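Local coordinates for protein formylmethanofuran--tetrahydromethanopterin formyltransferase (Methanosarcina barkeri, PDB 1M5S) that probably catalyses the reversible transfer of a formyl group from formylmethanofuran to tetrahydromethanopterin, an early step of methanogenesis from carbon dioxide, at residues 55-60 against 73-78. Sequence-based numbering, arbitrary orientation.
Sequences GIERLA and YVQICT
The Y73 ring runs alongside R58, pointing the same way, with its CE2 atom over one face of the guanidinium, toward the rim: R58 NH2 comes to 3.3 Å from Y73 CE2, the two planes 39° apart, so this is a slanted overlap rather than a flat stack. A60 adds its methyl, CB 3.6 Å from Y73 CE2. R58 gets there with CG lodged between its backbone N and carbonyl carbon (chi1 66°) and a bend at chi2. Its NH1 goes on to a salt bridge with E64. Without the guanidinium, as with an alanine here, this side of the Y73 ring would probably lose its cover and E64 its charged mate.

Beneath these side chains is an antiparallel hairpin, strands 53-60 and 71-78, with strand 12-26 on the far flank of 71-78. G55 and Q75 form a hydrogen-bonded pair, I56 and V74 a non-hydrogen-bonded one. The register then slips by one at a beta bulge: E57 N bonds Y73 O at 2.9 Å, and Y73 N bonds R58 O at 3.0 Å. E57 is the extra residue; its side chain starts out toward the neighbouring strand, and its carboxylate reaches Q75. E57 OE1 takes Q75 NE2 at 2.9 Å from above the carboxylate plane, while OE2 holds R22 and G192 N. On the face opposite Y73 and Q75, I56 CG1 meets V74 CG1 at 4.1 Å, both side chains packing on helix 30-41.

R22 also makes a cation-pi contact with Y73. With R22, the G192 N-H and the Q75 amide around it, the buried E57 carboxylate is likely to stay ionised.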
loop_
_atom_site.group_PDB
_atom_site.type_symbol
_atom_site.label_atom_id
_atom_site.label_comp_id
_atom_site.label_asym_id
_atom_site.label_seq_id
_atom_site.Cartn_x
_atom_site.Cartn_y
_atom_site.Cartn_z
ATOM N N GLY A 55 15.620 5.257 -9.753
ATOM C CA GLY A 55 14.302 5.448 -9.188
ATOM C C GLY A 55 13.199 5.208 -10.190
ATOM O O GLY A 55 13.436 5.020 -11.392
ATOM N N ILE A 56 11.974 5.236 -9.687
ATOM C CA ILE A 56 10.810 5.040 -10.524
ATOM C C ILE A 56 10.431 6.370 -11.168
ATOM O O ILE A 56 10.370 7.400 -10.506
ATOM C CB ILE A 56 9.643 4.475 -9.691
ATOM C CG1 ILE A 56 9.952 3.027 -9.302
ATOM C CG2 ILE A 56 8.326 4.564 -10.476
ATOM C CD1 ILE A 56 9.151 2.539 -8.144
ATOM N N GLU A 57 10.268 6.343 -12.485
ATOM C CA GLU A 57 9.938 7.531 -13.263
ATOM C C GLU A 57 8.427 7.736 -13.237
ATOM O O GLU A 57 7.932 8.823 -12.934
ATOM C CB GLU A 57 10.439 7.345 -14.705
ATOM C CG GLU A 57 10.104 8.484 -15.654
ATOM C CD GLU A 57 10.412 8.161 -17.091
ATOM O OE1 GLU A 57 11.503 7.624 -17.358
ATOM O OE2 GLU A 57 9.550 8.429 -17.954
ATOM N N ARG A 58 7.707 6.677 -13.567
ATOM C CA ARG A 58 6.240 6.679 -13.588
ATOM C C ARG A 58 5.710 5.294 -13.958
ATOM O O ARG A 58 6.432 4.468 -14.538
ATOM C CB ARG A 58 5.733 7.687 -14.623
ATOM C CG ARG A 58 6.088 7.300 -16.060
ATOM C CD ARG A 58 4.954 7.571 -17.052
ATOM N NE ARG A 58 5.363 7.406 -18.456
ATOM C CZ ARG A 58 4.647 6.739 -19.371
ATOM N NH1 ARG A 58 3.480 6.164 -19.049
ATOM N NH2 ARG A 58 5.017 6.589 -20.650
ATOM N N LEU A 59 4.488 5.016 -13.525
ATOM C CA LEU A 59 3.806 3.774 -13.855
ATOM C C LEU A 59 3.461 3.728 -15.336
ATOM O O LEU A 59 3.138 4.751 -15.930
ATOM C CB LEU A 59 2.528 3.664 -13.023
ATOM C CG LEU A 59 2.576 3.083 -11.609
ATOM C CD1 LEU A 59 3.905 3.348 -10.952
ATOM C CD2 LEU A 59 1.442 3.687 -10.800
ATOM N N ALA A 60 3.533 2.533 -15.917
ATOM C CA ALA A 60 3.132 2.315 -17.299
ATOM C C ALA A 60 1.767 1.647 -17.370
ATOM O O ALA A 60 1.538 0.618 -16.733
ATOM C CB ALA A 60 4.155 1.461 -18.002
ATOM N N TYR A 73 8.288 2.321 -15.530
ATOM C CA TYR A 73 9.522 2.873 -16.090
ATOM C C TYR A 73 10.474 3.253 -14.971
ATOM O O TYR A 73 10.078 3.908 -14.003
ATOM C CB TYR A 73 9.233 4.115 -16.934
ATOM C CG TYR A 73 8.511 3.828 -18.225
ATOM C CD1 TYR A 73 9.202 3.384 -19.350
ATOM C CD2 TYR A 73 7.138 4.043 -18.335
ATOM C CE1 TYR A 73 8.542 3.173 -20.555
ATOM C CE2 TYR A 73 6.468 3.826 -19.530
ATOM C CZ TYR A 73 7.174 3.396 -20.638
ATOM O OH TYR A 73 6.506 3.219 -21.830
ATOM N N VAL A 74 11.702 2.755 -15.057
ATOM C CA VAL A 74 12.752 3.167 -14.136
ATOM C C VAL A 74 13.899 3.823 -14.908
ATOM O O VAL A 74 13.964 3.733 -16.137
ATOM C CB VAL A 74 13.291 1.973 -13.299
ATOM C CG1 VAL A 74 12.188 1.437 -12.383
ATOM C CG2 VAL A 74 13.817 0.873 -14.207
ATOM N N GLN A 75 14.644 4.666 -14.205
ATOM C CA GLN A 75 15.856 5.254 -14.743
ATOM C C GLN A 75 16.994 4.843 -13.836
ATOM O O GLN A 75 16.837 4.814 -12.618
ATOM C CB GLN A 75 15.748 6.780 -14.793
ATOM C CG GLN A 75 14.806 7.303 -15.860
ATOM C CD GLN A 75 14.739 8.821 -15.901
ATOM O OE1 GLN A 75 15.596 9.508 -15.347
ATOM N NE2 GLN A 75 13.728 9.347 -16.586
ATOM N N ILE A 76 18.044 4.305 -14.442
ATOM C CA ILE A 76 19.261 4.003 -13.714
ATOM C C ILE A 76 20.347 4.905 -14.287
ATOM O O ILE A 76 20.430 5.086 -15.501
ATOM C CB ILE A 76 19.643 2.518 -13.861
ATOM C CG1 ILE A 76 18.547 1.640 -13.234
ATOM C CG2 ILE A 76 20.974 2.243 -13.179
ATOM C CD1 ILE A 76 18.532 0.190 -13.720
ATOM N N CYS A 77 21.013 5.628 -13.392
ATOM C CA CYS A 77 21.876 6.746 -13.763
ATOM C C CYS A 77 23.280 6.514 -13.228
ATOM O O CYS A 77 23.461 6.014 -12.109
ATOM C CB CYS A 77 21.344 8.060 -13.176
ATOM S SG CYS A 77 19.610 8.449 -13.532
ATOM N N THR A 78 24.266 7.007 -13.968
ATOM C CA THR A 78 25.650 6.877 -13.543
ATOM C C THR A 78 26.536 7.820 -14.378
ATOM O O THR A 78 26.117 8.301 -15.441
ATOM C CB THR A 78 26.088 5.393 -13.669
ATOM O OG1 THR A 78 27.094 5.094 -12.697
ATOM C CG2 THR A 78 26.591 5.105 -15.056
#